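Local coordinates for protein phosphosugar isomerase (Escherichia coli O6:H1, PDB 5UQI) that binds arabinose-5-phosphate and probably interconverts it with ribulose-5-phosphate, a step of lipopolysaccharide biosynthesis, at residues V94-N99 / N118-F123; E105-L110 / H128-I133. All coordinates share one frame; numbering follows the deposited sequence.

Contact 1 of 2, residues V94-N99 / N118-F123; sequences VILISN and NYLISF. With A5P (arabinose-5-phosphate), chain B.
Val94 to Ser98 and Tyr119 to Phe123 are joined by five backbone hydrogen bonds that establish two neighbouring parallel strands. Val94 N donates to Tyr119 O at 3.0 Å, and Val94 O accepts from Ile121 N at 2.7 Å; Leu96 uses its N and O in the same way toward Ile121 O and Phe123 N. Ser98 N to Phe123 O carries the same pairing one residue further. The axes of 94-97 and 120-123 come within 4.6 Å, their directions 25° apart.

Apolar contacts occupy both faces. Ile95 lays its CG2 methyl 3.8 Å from the centroid of the Phe123 ring, only 8° off the ring normal, a CH-pi contact over the face. With CG2 anti to the backbone N (chi1 -63° for CG1), the other branch, CG1, is left to run alongside Ile121. Ile97 CG1 meets the same ring obliquely. On the face of Val94 and Leu96, Leu120 CD2 reaches Val94 CB at 3.7 Å.

At Ser98 and Asn99 polar contacts hold the ligand phosphate: Asn99 N donates to A5P O1P at 2.8 Å and Ser98 OG to A5P O3P at 3.0 Å. Ser98 OG is also hydrogen-bonded to Gly101 N and Thr103 OG1. This is the parallel alpha/beta sheet of a SIS domain, with the sugar phosphate bound at the C-terminal end of a central strand.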
# COMPACT_ATOMS: atom_id res chain seq x y z
N VAL A 94 -10.36 3.76 -3.61
CA VAL A 94 -9.16 3.33 -4.37
C VAL A 94 -7.93 3.74 -3.60
O VAL A 94 -7.79 4.93 -3.21
CB VAL A 94 -9.18 3.91 -5.82
CG1 VAL A 94 -7.94 3.47 -6.58
CG2 VAL A 94 -10.42 3.50 -6.57
N ILE A 95 -6.99 2.79 -3.38
CA ILE A 95 -5.71 3.13 -2.81
C ILE A 95 -4.69 2.91 -3.91
O ILE A 95 -4.53 1.78 -4.40
CB ILE A 95 -5.34 2.24 -1.59
CG1 ILE A 95 -6.36 2.47 -0.44
CG2 ILE A 95 -3.93 2.49 -1.14
CD1 ILE A 95 -6.15 1.59 0.80
N LEU A 96 -3.98 3.95 -4.31
CA LEU A 96 -2.96 3.80 -5.34
C LEU A 96 -1.59 3.84 -4.68
O LEU A 96 -1.26 4.77 -3.92
CB LEU A 96 -3.03 4.95 -6.35
CG LEU A 96 -4.38 4.99 -7.07
CD1 LEU A 96 -5.30 6.11 -6.53
CD2 LEU A 96 -4.21 5.09 -8.59
N ILE A 97 -0.75 2.83 -4.92
CA ILE A 97 0.56 2.70 -4.27
C ILE A 97 1.65 2.94 -5.26
O ILE A 97 1.71 2.30 -6.32
CB ILE A 97 0.73 1.26 -3.63
CG1 ILE A 97 -0.36 1.02 -2.59
CG2 ILE A 97 2.15 1.20 -3.02
CD1 ILE A 97 -0.17 -0.35 -1.88
N SER A 98 2.47 3.94 -4.98
CA SER A 98 3.63 4.23 -5.81
C SER A 98 4.69 4.89 -4.94
O SER A 98 4.44 5.95 -4.36
CB SER A 98 3.24 5.21 -6.93
OG SER A 98 4.39 5.72 -7.64
N ASN A 99 5.86 4.27 -4.81
CA ASN A 99 6.84 4.84 -3.89
C ASN A 99 7.23 6.27 -4.32
O ASN A 99 7.18 7.22 -3.51
CB ASN A 99 8.05 3.91 -3.75
CG ASN A 99 9.14 4.51 -2.84
OD1 ASN A 99 10.25 4.74 -3.30
ND2 ASN A 99 8.79 4.84 -1.60
N ASN A 118 -14.62 8.25 -7.68
CA ASN A 118 -14.25 7.61 -6.44
C ASN A 118 -13.28 8.37 -5.53
O ASN A 118 -12.39 9.09 -6.02
CB ASN A 118 -13.61 6.26 -6.79
CG ASN A 118 -14.51 5.40 -7.64
OD1 ASN A 118 -14.58 5.56 -8.88
ND2 ASN A 118 -15.17 4.48 -7.00
N TYR A 119 -13.36 8.12 -4.23
CA TYR A 119 -12.41 8.67 -3.28
C TYR A 119 -11.07 7.98 -3.47
O TYR A 119 -11.04 6.72 -3.54
CB TYR A 119 -12.95 8.40 -1.88
CG TYR A 119 -12.24 9.22 -0.84
CD1 TYR A 119 -11.06 8.84 -0.28
CD2 TYR A 119 -12.76 10.46 -0.44
CE1 TYR A 119 -10.37 9.60 0.65
CE2 TYR A 119 -12.08 11.22 0.48
CZ TYR A 119 -10.91 10.80 1.05
OH TYR A 119 -10.22 11.56 1.99
N LEU A 120 -10.03 8.77 -3.67
CA LEU A 120 -8.68 8.27 -4.01
C LEU A 120 -7.74 8.51 -2.86
O LEU A 120 -7.59 9.61 -2.38
CB LEU A 120 -8.12 8.93 -5.29
CG LEU A 120 -9.05 8.91 -6.50
CD1 LEU A 120 -8.28 9.67 -7.62
CD2 LEU A 120 -9.47 7.47 -6.91
N ILE A 121 -7.00 7.45 -2.47
CA ILE A 121 -5.98 7.53 -1.43
C ILE A 121 -4.66 7.16 -2.09
O ILE A 121 -4.64 6.23 -2.89
CB ILE A 121 -6.31 6.45 -0.34
CG1 ILE A 121 -7.63 6.87 0.35
CG2 ILE A 121 -5.18 6.34 0.68
CD1 ILE A 121 -8.16 5.72 1.20
N SER A 122 -3.59 7.86 -1.78
CA SER A 122 -2.28 7.48 -2.28
C SER A 122 -1.36 7.06 -1.14
O SER A 122 -1.42 7.62 -0.05
CB SER A 122 -1.58 8.57 -3.11
OG SER A 122 -1.39 9.76 -2.25
N PHE A 123 -0.52 6.03 -1.39
CA PHE A 123 0.59 5.75 -0.50
C PHE A 123 1.85 6.02 -1.28
O PHE A 123 2.17 5.28 -2.26
CB PHE A 123 0.59 4.21 -0.17
CG PHE A 123 -0.47 3.71 0.81
CD1 PHE A 123 -1.56 4.46 1.26
CD2 PHE A 123 -0.43 2.34 1.21
CE1 PHE A 123 -2.48 3.94 2.15
CE2 PHE A 123 -1.39 1.81 2.07
CZ PHE A 123 -2.40 2.60 2.57
C1 A5P B . 10.89 -1.15 -9.94
O1 A5P B . 11.60 -1.20 -9.03
C2 A5P B . 9.50 -1.53 -9.70
O2 A5P B . 9.33 -2.83 -9.23
C3 A5P B . 9.02 -0.45 -8.84
O3 A5P B . 8.23 -0.90 -7.73
C4 A5P B . 8.26 0.19 -9.97
O4 A5P B . 9.15 0.87 -10.83
C5 A5P B . 7.19 1.13 -9.49
O5 A5P B . 7.80 2.18 -8.84
P A5P B . 6.84 3.01 -7.87
O1P A5P B . 6.64 2.24 -6.55
O2P A5P B . 7.70 4.37 -7.65
O3P A5P B . 5.56 3.14 -8.52

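Contact 2 of 2, residues E105-L110 / H128-I133; sequences EILATL and HSSLAI
Leu131 fits its two methyls against Ile106 and Leu110, while its CB lies beside Leu107. The two segments belong to the parallel alpha/beta fold of the SIS domain, where the short helices 104-107 and 130-134 each follow a sheet strand and pack together on one face of the sheet.

The methyl pairings define how Leu131 is seated. CD2 lies 4.0 Å from Ile106 CG2, whereas CD1 touches both that methyl and Leu110 CD2, the latter at 4.0 Å. Leu110 and Leu131 cross at about a right angle, a different approach from the oblique one of Ile106. Leu131 has CG anti to its own backbone N (chi1 180°), which turns the methyls toward these two residues. The side chain also touches Leu96, Ser122 and Thr124 of the sheet.

Leu107 meets the backbone and the first turn of the other helix. Its CD2 methyl comes within 3.6 Å of the backbone atom Leu131 N and 3.8 Å of Ser130 CB, and its CD1 also meets that CB. Ser130 therefore presents carbon to the leucine, while its OG is hydrogen-bonded to Glu102 OE1.

Each segment has its own internal polar bonds. Ser129 is the N-cap of helix 130-134, its OG accepting a weak bond from Ala132 N at 3.3 Å and also hydrogen-bonded to Ser126 O and Thr124 OG1. Leu107 to Leu110 form a type I beta turn, closed by Leu110 N to Leu107 O. Within it, Thr109 turns back: its OG1 donates to Ile106 O at 2.8 Å in the carbonyl plane, and that oxygen also accepts from Thr109 N.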
# COMPACT_ATOMS: atom_id res chain seq x y z
N GLU A 105 2.67 4.80 -15.34
CA GLU A 105 1.50 3.94 -15.44
C GLU A 105 0.43 4.24 -14.39
O GLU A 105 -0.77 4.07 -14.66
CB GLU A 105 1.95 2.44 -15.31
CG GLU A 105 2.87 1.98 -16.44
CD GLU A 105 4.35 2.12 -16.12
OE1 GLU A 105 4.75 3.04 -15.31
OE2 GLU A 105 5.14 1.40 -16.74
N ILE A 106 0.81 4.68 -13.20
CA ILE A 106 -0.15 4.95 -12.18
C ILE A 106 -0.79 6.31 -12.43
O ILE A 106 -1.98 6.44 -12.29
CB ILE A 106 0.49 4.90 -10.76
CG1 ILE A 106 1.16 3.55 -10.52
CG2 ILE A 106 -0.52 5.22 -9.68
CD1 ILE A 106 0.11 2.41 -10.52
N LEU A 107 0.03 7.28 -12.84
CA LEU A 107 -0.62 8.60 -13.12
C LEU A 107 -1.62 8.49 -14.28
O LEU A 107 -2.56 9.31 -14.32
CB LEU A 107 0.40 9.64 -13.50
CG LEU A 107 1.47 9.82 -12.46
CD1 LEU A 107 2.54 10.82 -12.90
CD2 LEU A 107 0.98 10.28 -11.11
N ALA A 108 -1.37 7.57 -15.23
CA ALA A 108 -2.27 7.38 -16.36
C ALA A 108 -3.67 6.96 -15.98
O ALA A 108 -4.62 7.15 -16.76
CB ALA A 108 -1.69 6.33 -17.31
N THR A 109 -3.86 6.40 -14.77
CA THR A 109 -5.17 6.07 -14.35
C THR A 109 -6.03 7.25 -13.87
O THR A 109 -7.24 7.14 -13.65
CB THR A 109 -5.18 5.07 -13.15
OG1 THR A 109 -4.70 5.70 -11.97
CG2 THR A 109 -4.39 3.78 -13.46
N LEU A 110 -5.34 8.38 -13.59
CA LEU A 110 -6.01 9.44 -12.81
C LEU A 110 -7.14 10.24 -13.54
O LEU A 110 -8.18 10.46 -12.96
CB LEU A 110 -4.98 10.41 -12.22
CG LEU A 110 -4.07 9.75 -11.18
CD1 LEU A 110 -2.99 10.72 -10.85
CD2 LEU A 110 -4.86 9.40 -9.93
N HIS A 128 4.12 15.77 -1.92
CA HIS A 128 4.31 16.66 -3.06
C HIS A 128 4.38 15.93 -4.39
O HIS A 128 4.54 16.57 -5.45
CB HIS A 128 5.58 17.55 -2.89
CG HIS A 128 5.55 18.40 -1.67
ND1 HIS A 128 4.77 19.54 -1.58
CD2 HIS A 128 6.15 18.26 -0.46
CE1 HIS A 128 4.91 20.08 -0.38
NE2 HIS A 128 5.75 19.33 0.32
N SER A 129 4.26 14.60 -4.36
CA SER A 129 4.38 13.85 -5.61
C SER A 129 3.14 14.09 -6.45
O SER A 129 2.08 14.43 -5.92
CB SER A 129 4.62 12.34 -5.33
OG SER A 129 3.46 11.75 -4.72
N SER A 130 3.27 13.84 -7.76
CA SER A 130 2.17 13.99 -8.70
C SER A 130 0.95 13.20 -8.29
O SER A 130 -0.15 13.69 -8.26
CB SER A 130 2.62 13.60 -10.11
OG SER A 130 3.67 14.49 -10.57
N LEU A 131 1.17 11.94 -7.92
CA LEU A 131 0.05 11.13 -7.46
C LEU A 131 -0.64 11.66 -6.18
O LEU A 131 -1.85 11.75 -6.12
CB LEU A 131 0.54 9.66 -7.17
CG LEU A 131 -0.57 8.74 -6.68
CD1 LEU A 131 -1.69 8.55 -7.67
CD2 LEU A 131 0.06 7.35 -6.39
N ALA A 132 0.18 12.01 -5.18
CA ALA A 132 -0.31 12.47 -3.90
C ALA A 132 -1.13 13.77 -4.03
O ALA A 132 -2.18 13.86 -3.42
CB ALA A 132 0.83 12.65 -2.95
N ILE A 133 -0.63 14.66 -4.88
CA ILE A 133 -1.32 15.93 -5.16
C ILE A 133 -2.69 15.72 -5.79
O ILE A 133 -3.61 16.52 -5.59
CB ILE A 133 -0.44 16.81 -6.11
CG1 ILE A 133 0.75 17.37 -5.33
CG2 ILE A 133 -1.23 17.96 -6.76
CD1 ILE A 133 0.41 18.28 -4.17

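Contact 1 lies about 8 Å from the chain centre and contact 2 about 14 Å, each measured from the contact's own centre. Nearly all touching residues of contact 1 are buried, against three of five in contact 2, where Leu107 and Ser130 are partly exposed. Contact 1 pairs two strands and contact 2 the helices that follow them in the chain: 93-97 leads to 104-107 and 120-124 to 130-134, so the helix pair repeats the strand pairing one layer out. Main-chain hydrogen bonding dominates contact 1, whereas methyl packing joins the segments of contact 2. The layers meet directly, Ser122 CB lying 3.7 Å from Leu131 CG, while direct phosphate binding belongs to contact 1.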